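Local atomic coordinates of putative peptidase (Parabacteroides merdae, PDB entry 4L8K), a protein that probably hydrolyses peptide bonds as a serine peptidase of family S41, with an N-terminal region resembling the C1 domain of tricorn protease. Residues E21-F26 with V263-C268; V64-T69 with W81-D86; V215-H220 with D243-G248. All blocks are in the same frame, centred on the assembly; numbering follows the deposited sequence. Where two conformers were deposited one is given.

Contact 1 (E21-F26 with V263-C268). With PO4 (phosphate ion), chain E.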
loop_
_atom_site.group_PDB
_atom_site.type_symbol
_atom_site.label_atom_id
_atom_site.label_comp_id
_atom_site.label_asym_id
_atom_site.label_seq_id
_atom_site.Cartn_x
_atom_site.Cartn_y
_atom_site.Cartn_z
ATOM N N GLU A 21 20.444 -12.624 -5.747
ATOM C CA GLU A 21 21.267 -11.442 -5.554
ATOM C C GLU A 21 20.497 -10.154 -5.273
ATOM O O GLU A 21 21.092 -9.241 -4.690
ATOM C CB GLU A 21 22.163 -11.236 -6.787
ATOM C CG GLU A 21 23.104 -12.422 -7.019
ATOM C CD GLU A 21 23.968 -12.437 -8.264
ATOM O OE1 GLU A 21 23.785 -11.577 -9.158
ATOM O OE2 GLU A 21 24.826 -13.345 -8.352
ATOM N N ASN A 22 19.208 -10.051 -5.686
ATOM C CA ASN A 22 18.446 -8.793 -5.556
ATOM C C ASN A 22 17.201 -8.860 -4.665
ATOM O O ASN A 22 16.759 -7.801 -4.201
ATOM C CB ASN A 22 18.040 -8.279 -6.933
ATOM C CG ASN A 22 19.219 -8.080 -7.846
ATOM O OD1 ASN A 22 19.944 -7.093 -7.754
ATOM N ND2 ASN A 22 19.471 -9.051 -8.704
ATOM N N TYR A 23 16.630 -10.056 -4.423
ATOM C CA TYR A 23 15.433 -10.189 -3.568
ATOM C C TYR A 23 15.811 -9.817 -2.120
ATOM O O TYR A 23 16.813 -10.305 -1.594
ATOM C CB TYR A 23 14.811 -11.595 -3.673
ATOM C CG TYR A 23 13.451 -11.687 -3.026
ATOM C CD1 TYR A 23 12.327 -11.130 -3.636
ATOM C CD2 TYR A 23 13.290 -12.283 -1.778
ATOM C CE1 TYR A 23 11.074 -11.190 -3.032
ATOM C CE2 TYR A 23 12.039 -12.340 -1.160
ATOM C CZ TYR A 23 10.936 -11.792 -1.793
ATOM O OH TYR A 23 9.703 -11.835 -1.198
ATOM N N CYS A 24 15.047 -8.896 -1.516
ATOM C CA CYS A 24 15.348 -8.282 -0.217
ATOM C C CYS A 24 14.759 -8.979 1.007
ATOM O O CYS A 24 15.142 -8.590 2.115
ATOM C CB CYS A 24 14.903 -6.820 -0.225
ATOM S SG CYS A 24 15.617 -5.823 -1.547
ATOM N N PHE A 25 13.824 -9.950 0.849
ATOM C CA PHE A 25 13.122 -10.435 2.027
ATOM C C PHE A 25 13.252 -11.918 2.331
ATOM O O PHE A 25 12.398 -12.452 3.043
ATOM C CB PHE A 25 11.635 -10.031 1.903
ATOM C CG PHE A 25 11.488 -8.540 1.666
ATOM C CD1 PHE A 25 11.744 -7.624 2.692
ATOM C CD2 PHE A 25 11.206 -8.048 0.396
ATOM C CE1 PHE A 25 11.646 -6.241 2.463
ATOM C CE2 PHE A 25 11.154 -6.669 0.158
ATOM C CZ PHE A 25 11.360 -5.775 1.195
ATOM N N PHE A 26 14.369 -12.549 1.939
ATOM C CA PHE A 26 14.620 -13.975 2.208
ATOM C C PHE A 26 14.593 -14.337 3.712
ATOM O O PHE A 26 14.104 -15.411 4.056
ATOM C CB PHE A 26 15.959 -14.429 1.595
ATOM C CG PHE A 26 15.907 -14.656 0.107
ATOM C CD1 PHE A 26 14.983 -15.534 -0.448
ATOM C CD2 PHE A 26 16.813 -14.028 -0.740
ATOM C CE1 PHE A 26 14.948 -15.755 -1.825
ATOM C CE2 PHE A 26 16.783 -14.261 -2.118
ATOM C CZ PHE A 26 15.861 -15.134 -2.648
ATOM N N VAL A 263 11.197 -10.133 -14.537
ATOM C CA VAL A 263 10.846 -10.433 -13.150
ATOM C C VAL A 263 10.835 -9.107 -12.385
ATOM O O VAL A 263 11.714 -8.277 -12.587
ATOM C CB VAL A 263 11.768 -11.487 -12.485
ATOM C CG1 VAL A 263 13.248 -11.067 -12.502
ATOM C CG2 VAL A 263 11.295 -11.822 -11.070
ATOM N N ARG A 264 9.821 -8.897 -11.546
ATOM C CA ARG A 264 9.704 -7.690 -10.733
ATOM C C ARG A 264 9.381 -8.082 -9.294
ATOM O O ARG A 264 8.766 -9.138 -9.057
ATOM C CB ARG A 264 8.644 -6.699 -11.295
ATOM C CG ARG A 264 7.193 -7.193 -11.286
ATOM C CD ARG A 264 6.410 -6.819 -10.026
ATOM N NE ARG A 264 6.073 -5.391 -9.959
ATOM C CZ ARG A 264 6.032 -4.672 -8.835
ATOM N NH1 ARG A 264 6.317 -5.234 -7.661
ATOM N NH2 ARG A 264 5.691 -3.389 -8.874
ATOM N N PHE A 265 9.814 -7.216 -8.353
ATOM C CA PHE A 265 9.602 -7.305 -6.911
ATOM C C PHE A 265 10.032 -5.967 -6.263
ATOM O O PHE A 265 10.508 -5.068 -6.971
ATOM C CB PHE A 265 10.335 -8.519 -6.289
ATOM C CG PHE A 265 11.736 -8.811 -6.776
ATOM C CD1 PHE A 265 12.840 -8.217 -6.169
ATOM C CD2 PHE A 265 11.963 -9.753 -7.780
ATOM C CE1 PHE A 265 14.143 -8.558 -6.557
ATOM C CE2 PHE A 265 13.259 -10.046 -8.211
ATOM C CZ PHE A 265 14.343 -9.479 -7.568
ATOM N N SER A 266 9.839 -5.814 -4.942
ATOM C CA SER A 266 10.248 -4.590 -4.241
ATOM C C SER A 266 11.769 -4.484 -4.237
ATOM O O SER A 266 12.457 -5.469 -3.948
ATOM C CB SER A 266 9.700 -4.579 -2.826
ATOM O OG SER A 266 8.290 -4.648 -2.905
ATOM N N ALA A 267 12.284 -3.317 -4.638
ATOM C CA ALA A 267 13.722 -3.093 -4.762
ATOM C C ALA A 267 14.396 -2.785 -3.453
ATOM O O ALA A 267 15.582 -3.121 -3.284
ATOM C CB ALA A 267 13.992 -1.941 -5.724
ATOM N N CYS A 268 13.688 -2.101 -2.541
ATOM C CA CYS A 268 14.303 -1.656 -1.292
ATOM C C CYS A 268 13.417 -1.908 -0.068
ATOM O O CYS A 268 12.251 -1.515 -0.085
ATOM C CB CYS A 268 14.661 -0.172 -1.378
ATOM S SG CYS A 268 15.354 0.361 -2.964
HETATM P P PO4 E . 6.268 -2.451 -5.000
HETATM O O1 PO4 E . 7.708 -2.695 -4.588
HETATM O O2 PO4 E . 5.499 -1.822 -3.794
HETATM O O3 PO4 E . 6.246 -1.490 -6.217
HETATM O O4 PO4 E . 5.610 -3.804 -5.358
HETATM O O HOH W 1 12.480 -7.861 -2.677
#
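Y23 and F265 form a T-shaped pair, the tyrosine edge pointing at the phenylalanine face, planes 70° apart. Y23 CD1 lies 3.9 Å from F265 CD1, near the ring's rim. Y23 comes straight after the helix, and its CG, anti to the backbone N (chi1 -169°), carries the ring to F265; its hydroxyl is bonded to D66. N22 O and CB lie at the edge of the same F265 ring, and F25 CE2 sits 3.9 Å from S266 CB. C24 SG approaches A267 O to 3.2 Å.

Where the strand gives out, a water accepts from C24 N (3.0 Å) and donates to S266 O (2.7 Å).

R264 and S266 supply the strand's share of the grip on a phosphate, probably from the crystallisation liquor. R264, kinked along its middle, turns its guanidinium edge to the ion, with NH1 bonded to O4 at 2.8 Å and also to H68 O, and NH2 weakly to O3. S266 OG lies 2.6 Å from phosphate O1 and near E279 OE2, its single proton able to serve only one. H68, S223 and the backbone N of S249 and G250 bond the ion too, consistent with a pocket that can take an anion beside strand 262-266 of a three-stranded antiparallel sheet.

Contact 2 (V64-T69 with W81-D86). With MPD ((4S)-2-methyl-2,4-pentanediol), chain F; PO4 (phosphate ion), chain E.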
loop_
_atom_site.group_PDB
_atom_site.type_symbol
_atom_site.label_atom_id
_atom_site.label_comp_id
_atom_site.label_asym_id
_atom_site.label_seq_id
_atom_site.Cartn_x
_atom_site.Cartn_y
_atom_site.Cartn_z
ATOM N N VAL A 64 8.426 -17.888 -2.404
ATOM C CA VAL A 64 8.626 -16.816 -1.424
ATOM C C VAL A 64 7.275 -16.195 -1.003
ATOM O O VAL A 64 7.288 -15.273 -0.207
ATOM C CB VAL A 64 9.661 -15.721 -1.829
ATOM C CG1 VAL A 64 11.050 -16.324 -2.021
ATOM C CG2 VAL A 64 9.220 -14.917 -3.056
ATOM N N LYS A 65 6.123 -16.693 -1.518
ATOM C CA LYS A 65 4.768 -16.249 -1.132
ATOM C C LYS A 65 4.671 -14.728 -1.017
ATOM O O LYS A 65 4.315 -14.189 0.040
ATOM C CB LYS A 65 4.368 -16.914 0.202
ATOM C CG LYS A 65 4.317 -18.434 0.105
ATOM C CD LYS A 65 4.086 -19.036 1.472
ATOM C CE LYS A 65 4.134 -20.547 1.482
ATOM N NZ LYS A 65 3.063 -21.154 0.645
ATOM N N ASP A 66 5.006 -14.037 -2.127
ATOM C CA ASP A 66 5.081 -12.591 -2.176
ATOM C C ASP A 66 4.139 -12.009 -3.252
ATOM O O ASP A 66 4.342 -12.230 -4.458
ATOM C CB ASP A 66 6.548 -12.197 -2.438
ATOM C CG ASP A 66 6.816 -10.717 -2.480
ATOM O OD1 ASP A 66 5.867 -9.933 -2.261
ATOM O OD2 ASP A 66 7.972 -10.338 -2.724
ATOM N N GLY A 67 3.171 -11.201 -2.794
ATOM C CA GLY A 67 2.192 -10.555 -3.665
ATOM C C GLY A 67 2.816 -9.491 -4.536
ATOM O O GLY A 67 2.206 -9.047 -5.503
ATOM N N HIS A 68 4.049 -9.095 -4.216
ATOM C CA HIS A 68 4.773 -8.056 -4.951
ATOM C C HIS A 68 5.730 -8.634 -5.983
ATOM O O HIS A 68 6.312 -7.861 -6.720
ATOM C CB HIS A 68 5.490 -7.091 -3.969
ATOM C CG HIS A 68 4.472 -6.294 -3.206
ATOM N ND1 HIS A 68 3.847 -5.194 -3.781
ATOM C CD2 HIS A 68 3.838 -6.591 -2.046
ATOM C CE1 HIS A 68 2.913 -4.810 -2.914
ATOM N NE2 HIS A 68 2.875 -5.609 -1.853
ATOM N N THR A 69 5.843 -9.965 -6.079
ATOM C CA THR A 69 6.725 -10.643 -7.025
ATOM C C THR A 69 5.915 -11.193 -8.199
ATOM O O THR A 69 4.893 -11.857 -7.987
ATOM C CB THR A 69 7.552 -11.739 -6.310
ATOM O OG1 THR A 69 8.476 -11.095 -5.437
ATOM C CG2 THR A 69 8.325 -12.638 -7.275
ATOM N N TRP A 81 -1.372 -14.145 -5.663
ATOM C CA TRP A 81 -2.359 -13.167 -5.250
ATOM C C TRP A 81 -3.161 -13.579 -4.060
ATOM O O TRP A 81 -3.908 -12.736 -3.556
ATOM C CB TRP A 81 -3.209 -12.660 -6.417
ATOM C CG TRP A 81 -2.427 -11.671 -7.239
ATOM C CD1 TRP A 81 -1.246 -11.068 -6.900
ATOM C CD2 TRP A 81 -2.755 -11.200 -8.552
ATOM N NE1 TRP A 81 -0.824 -10.245 -7.916
ATOM C CE2 TRP A 81 -1.729 -10.306 -8.945
ATOM C CE3 TRP A 81 -3.798 -11.477 -9.456
ATOM C CZ2 TRP A 81 -1.736 -9.663 -10.192
ATOM C CZ3 TRP A 81 -3.806 -10.837 -10.686
ATOM C CH2 TRP A 81 -2.779 -9.962 -11.053
ATOM N N ALA A 82 -2.851 -14.773 -3.478
ATOM C CA ALA A 82 -3.347 -15.234 -2.172
ATOM C C ALA A 82 -2.911 -14.205 -1.107
ATOM O O ALA A 82 -3.603 -14.013 -0.130
ATOM C CB ALA A 82 -2.785 -16.613 -1.845
ATOM N N TRP A 83 -1.823 -13.455 -1.362
ATOM C CA TRP A 83 -1.343 -12.377 -0.501
ATOM C C TRP A 83 -2.474 -11.338 -0.281
ATOM O O TRP A 83 -2.614 -10.811 0.831
ATOM C CB TRP A 83 -0.109 -11.728 -1.148
ATOM C CG TRP A 83 0.429 -10.462 -0.522
ATOM C CD1 TRP A 83 -0.041 -9.191 -0.713
ATOM C CD2 TRP A 83 1.691 -10.323 0.159
ATOM N NE1 TRP A 83 0.795 -8.280 -0.100
ATOM C CE2 TRP A 83 1.849 -8.952 0.473
ATOM C CE3 TRP A 83 2.690 -11.236 0.573
ATOM C CZ2 TRP A 83 2.984 -8.465 1.153
ATOM C CZ3 TRP A 83 3.772 -10.761 1.305
ATOM C CH2 TRP A 83 3.926 -9.389 1.567
ATOM N N TYR A 84 -3.270 -11.056 -1.346
ATOM C CA TYR A 84 -4.369 -10.087 -1.286
ATOM C C TYR A 84 -5.711 -10.747 -1.021
ATOM O O TYR A 84 -6.468 -10.262 -0.196
ATOM C CB TYR A 84 -4.457 -9.288 -2.587
ATOM C CG TYR A 84 -3.202 -8.513 -2.886
ATOM C CD1 TYR A 84 -2.935 -7.301 -2.246
ATOM C CD2 TYR A 84 -2.281 -8.975 -3.830
ATOM C CE1 TYR A 84 -1.778 -6.578 -2.522
ATOM C CE2 TYR A 84 -1.118 -8.251 -4.121
ATOM C CZ TYR A 84 -0.861 -7.068 -3.440
ATOM O OH TYR A 84 0.278 -6.347 -3.696
ATOM N N GLU A 85 -5.987 -11.854 -1.724
ATOM C CA GLU A 85 -7.239 -12.597 -1.743
ATOM C C GLU A 85 -7.514 -13.350 -0.464
ATOM O O GLU A 85 -8.671 -13.718 -0.248
ATOM C CB GLU A 85 -7.272 -13.572 -2.935
ATOM C CG GLU A 85 -7.187 -12.906 -4.302
ATOM C CD GLU A 85 -6.879 -13.787 -5.511
ATOM O OE1 GLU A 85 -6.620 -15.005 -5.348
ATOM O OE2 GLU A 85 -6.865 -13.233 -6.635
ATOM N N ASP A 86 -6.496 -13.592 0.392
ATOM C CA ASP A 86 -6.730 -14.283 1.674
ATOM C C ASP A 86 -7.393 -13.342 2.688
ATOM O O ASP A 86 -7.807 -13.789 3.755
ATOM C CB ASP A 86 -5.427 -14.842 2.260
ATOM C CG ASP A 86 -4.928 -16.125 1.583
ATOM O OD1 ASP A 86 -5.636 -16.653 0.679
ATOM O OD2 ASP A 86 -3.819 -16.569 1.914
HETATM C C1 MPD F . 3.276 -5.606 -7.457
HETATM C C2 MPD F . 1.879 -5.574 -6.889
HETATM O O2 MPD F . 1.814 -6.578 -5.861
HETATM C CM MPD F . 1.620 -4.237 -6.249
HETATM C C3 MPD F . 0.818 -5.859 -7.979
HETATM C C4 MPD F . 1.342 -6.878 -9.020
HETATM O O4 MPD F . 1.513 -8.198 -8.480
HETATM C C5 MPD F . 0.490 -6.895 -10.267
HETATM P P PO4 E . 6.268 -2.451 -5.000
HETATM O O1 PO4 E . 7.708 -2.695 -4.588
HETATM O O2 PO4 E . 5.499 -1.822 -3.794
HETATM O O3 PO4 E . 6.246 -1.490 -6.217
HETATM O O4 PO4 E . 5.610 -3.804 -5.358
#
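W83 lays its indole over G67, with G67 CA 3.9 Å from the centroid of the five-membered ring and 25° off its normal, a CH-pi contact. G67 N comes within 3.4 Å of W83 CE3, and D66 OD1 stands toward the rim of the same face, while K65 O meets the indole at its edge. CG of W83 is anti to the backbone N (chi1 171°), which turns the ring toward the glycine. H68 directs its edge at the W83 face in an offset edge-to-face pair, planes 89° apart. Y84 OH stands over one face of the imidazole, 3.1 Å from H68 CE1.

The loop is shaped by D66. Its OD1 accepts from H68 N (2.8 Å) in an Asx turn, and OD2 from T69 OG1, both from above the carboxylate plane; D66 to T69 also makes a type I beta turn.

A methylpentanediol, probably from the crystallisation liquor, bridges the segments: O2 donates to G67 O at a short 2.5 Å that carries little weight and accepts from Y84 OH (2.7 Å), and O4 accepts from W81 NE1. Beside it, H68 ND1 donates to phosphate O4 at 2.7 Å.

Segment 64-69 links helix 50-61 to strand 70-72, with H68 and T69 packed on strand 262-266; helix 82-85 packs against this loop through W83 and Y84, and W83 NE1 and H68 NE2 both bond to G246 O.

Contact 3 (V215-H220 with D243-G248)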
loop_
_atom_site.group_PDB
_atom_site.type_symbol
_atom_site.label_atom_id
_atom_site.label_comp_id
_atom_site.label_asym_id
_atom_site.label_seq_id
_atom_site.Cartn_x
_atom_site.Cartn_y
_atom_site.Cartn_z
ATOM N N VAL A 215 -7.944 7.425 8.803
ATOM C CA VAL A 215 -7.428 6.919 7.523
ATOM C C VAL A 215 -7.992 5.501 7.359
ATOM O O VAL A 215 -7.848 4.678 8.263
ATOM C CB VAL A 215 -5.869 6.988 7.385
ATOM C CG1 VAL A 215 -5.378 6.286 6.106
ATOM C CG2 VAL A 215 -5.371 8.436 7.419
ATOM N N LEU A 216 -8.698 5.242 6.250
ATOM C CA LEU A 216 -9.298 3.927 6.009
ATOM C C LEU A 216 -8.420 3.107 5.093
ATOM O O LEU A 216 -8.004 3.593 4.043
ATOM C CB LEU A 216 -10.728 4.029 5.420
ATOM C CG LEU A 216 -11.774 4.905 6.142
ATOM C CD1 LEU A 216 -13.162 4.620 5.585
ATOM C CD2 LEU A 216 -11.804 4.659 7.678
ATOM N N THR A 217 -8.085 1.876 5.511
ATOM C CA THR A 217 -7.215 0.992 4.741
ATOM C C THR A 217 -7.810 -0.416 4.578
ATOM O O THR A 217 -8.645 -0.846 5.376
ATOM C CB THR A 217 -5.802 0.874 5.406
ATOM O OG1 THR A 217 -5.914 0.273 6.685
ATOM C CG2 THR A 217 -5.093 2.198 5.542
ATOM N N ASN A 218 -7.359 -1.125 3.548
ATOM C CA ASN A 218 -7.700 -2.521 3.313
ATOM C C ASN A 218 -6.494 -3.187 2.651
ATOM O O ASN A 218 -5.510 -2.506 2.392
ATOM C CB ASN A 218 -9.022 -2.714 2.522
ATOM C CG ASN A 218 -9.034 -2.252 1.093
ATOM O OD1 ASN A 218 -8.060 -1.711 0.568
ATOM N ND2 ASN A 218 -10.162 -2.440 0.443
ATOM N N ARG A 219 -6.534 -4.507 2.433
ATOM C CA ARG A 219 -5.449 -5.253 1.804
ATOM C C ARG A 219 -5.123 -4.714 0.406
ATOM O O ARG A 219 -4.007 -4.883 -0.082
ATOM C CB ARG A 219 -5.799 -6.763 1.730
ATOM C CG ARG A 219 -4.592 -7.672 1.507
ATOM C CD ARG A 219 -3.505 -7.520 2.559
ATOM N NE ARG A 219 -2.503 -8.528 2.278
ATOM C CZ ARG A 219 -1.356 -8.698 2.918
ATOM N NH1 ARG A 219 -0.944 -7.802 3.808
ATOM N NH2 ARG A 219 -0.575 -9.720 2.617
ATOM N N HIS A 220 -6.080 -4.043 -0.220
ATOM C CA HIS A 220 -5.862 -3.473 -1.527
ATOM C C HIS A 220 -5.307 -2.040 -1.446
ATOM O O HIS A 220 -5.237 -1.385 -2.478
ATOM C CB HIS A 220 -7.112 -3.589 -2.377
ATOM C CG HIS A 220 -7.304 -4.982 -2.876
ATOM N ND1 HIS A 220 -8.217 -5.831 -2.300
ATOM C CD2 HIS A 220 -6.661 -5.653 -3.861
ATOM C CE1 HIS A 220 -8.135 -6.978 -2.966
ATOM N NE2 HIS A 220 -7.192 -6.930 -3.892
ATOM N N ASP A 243 -8.415 -2.674 7.608
ATOM C CA ASP A 243 -7.636 -3.909 7.587
ATOM C C ASP A 243 -6.165 -3.618 7.285
ATOM O O ASP A 243 -5.795 -2.492 6.898
ATOM C CB ASP A 243 -8.227 -4.873 6.534
ATOM C CG ASP A 243 -7.866 -6.356 6.681
ATOM O OD1 ASP A 243 -7.176 -6.716 7.678
ATOM O OD2 ASP A 243 -8.259 -7.149 5.800
ATOM N N ARG A 244 -5.327 -4.640 7.506
ATOM C CA ARG A 244 -3.892 -4.562 7.244
ATOM C C ARG A 244 -3.683 -4.150 5.777
ATOM O O ARG A 244 -4.391 -4.642 4.881
ATOM C CB ARG A 244 -3.222 -5.916 7.562
ATOM C CG ARG A 244 -1.700 -5.987 7.376
ATOM C CD ARG A 244 -1.205 -7.379 7.768
ATOM N NE ARG A 244 0.238 -7.596 7.599
ATOM C CZ ARG A 244 1.189 -7.133 8.412
ATOM N NH1 ARG A 244 0.877 -6.350 9.435
ATOM N NH2 ARG A 244 2.459 -7.428 8.188
ATOM N N THR A 245 -2.743 -3.211 5.532
ATOM C CA THR A 245 -2.469 -2.791 4.163
ATOM C C THR A 245 -1.859 -4.000 3.386
ATOM O O THR A 245 -1.465 -5.011 3.999
ATOM C CB THR A 245 -1.518 -1.583 4.124
ATOM O OG1 THR A 245 -0.233 -2.038 4.532
ATOM C CG2 THR A 245 -2.002 -0.378 4.957
ATOM N N GLY A 246 -1.783 -3.871 2.064
ATOM C CA GLY A 246 -1.196 -4.888 1.193
ATOM C C GLY A 246 0.316 -4.842 1.121
ATOM O O GLY A 246 0.925 -5.617 0.377
ATOM N N GLY A 247 0.921 -3.923 1.876
ATOM C CA GLY A 247 2.370 -3.759 1.933
ATOM C C GLY A 247 3.013 -3.179 0.696
ATOM O O GLY A 247 2.422 -2.360 -0.013
ATOM N N GLY A 248 4.240 -3.608 0.439
ATOM C CA GLY A 248 4.994 -3.097 -0.693
ATOM C C GLY A 248 5.628 -1.757 -0.355
ATOM O O GLY A 248 5.411 -1.227 0.741
HETATM O O HOH W 2 -8.928 -6.082 3.487
#
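Two neighbouring parallel strands of the central mixed sheet, joined by a beta-alpha-beta crossover through helix 224-232, finish here: strand 213-217 ends at T217, and D243 opens the loop after strand 238-242. T217 grips D243 twice. Its O accepts from D243 N at 2.9 Å with a nearly straight N-H...O angle of 169°, although the donor sits above the carbonyl plane. Its OG1, placed between the backbone N and the carbonyl carbon (chi1 64°), donates to D243 O at 2.8 Å, in the carbonyl plane. T217 CB also packs 4.0 Å from T245 CG2.

Farther on, the backbones run close: R219 O is 3.1 Å from G246 CA, and T245 CA makes a C-H...O contact of 3.5 Å with N218 O. R219, kinked at its second torsion (57°), brings NH1 to T245 O at 2.8 Å, in the carbonyl plane but tilted from the guanidinium plane. R219 NE bonds to W83 O, and the W83 and Y87 rings make cation-pi contacts with the guanidinium. R244 NE stays 4.0 Å from R219 NH1, a pair of like charges; R244 is paired with D283. A water accepts from R219 N and can donate to D243 OD2, while D243 OD1 accepts from R244 N.

T217 and T245 both pack on V229 of helix 224-232, T245 OG1 bonds to N226 of that helix, and strand 149-153 flanks strand 213-217 on its other side.

Contact 1 closes the longest loop of the chain among the three, and contacts 2 and 3 follow one after the other inside it. Their centres form a bent row: contacts 1 and 2 are about 14 Å apart, 2 and 3 about 13 Å, and 1 and 3 about 21 Å. Contacts 1 and 2 gather round the small antiparallel sheet of strands 70-72, 262-266 and 252-256; contact 3 lies at the end of strands in the seven-stranded mixed sheet. Contact 2 bridges them, bonded through W83 to R219 and G246 and through H68 O to R264. The phosphate and methylpentanediol, probably from the crystallisation liquor, lie near this junction, a place that substrate might use in an S41 peptidase.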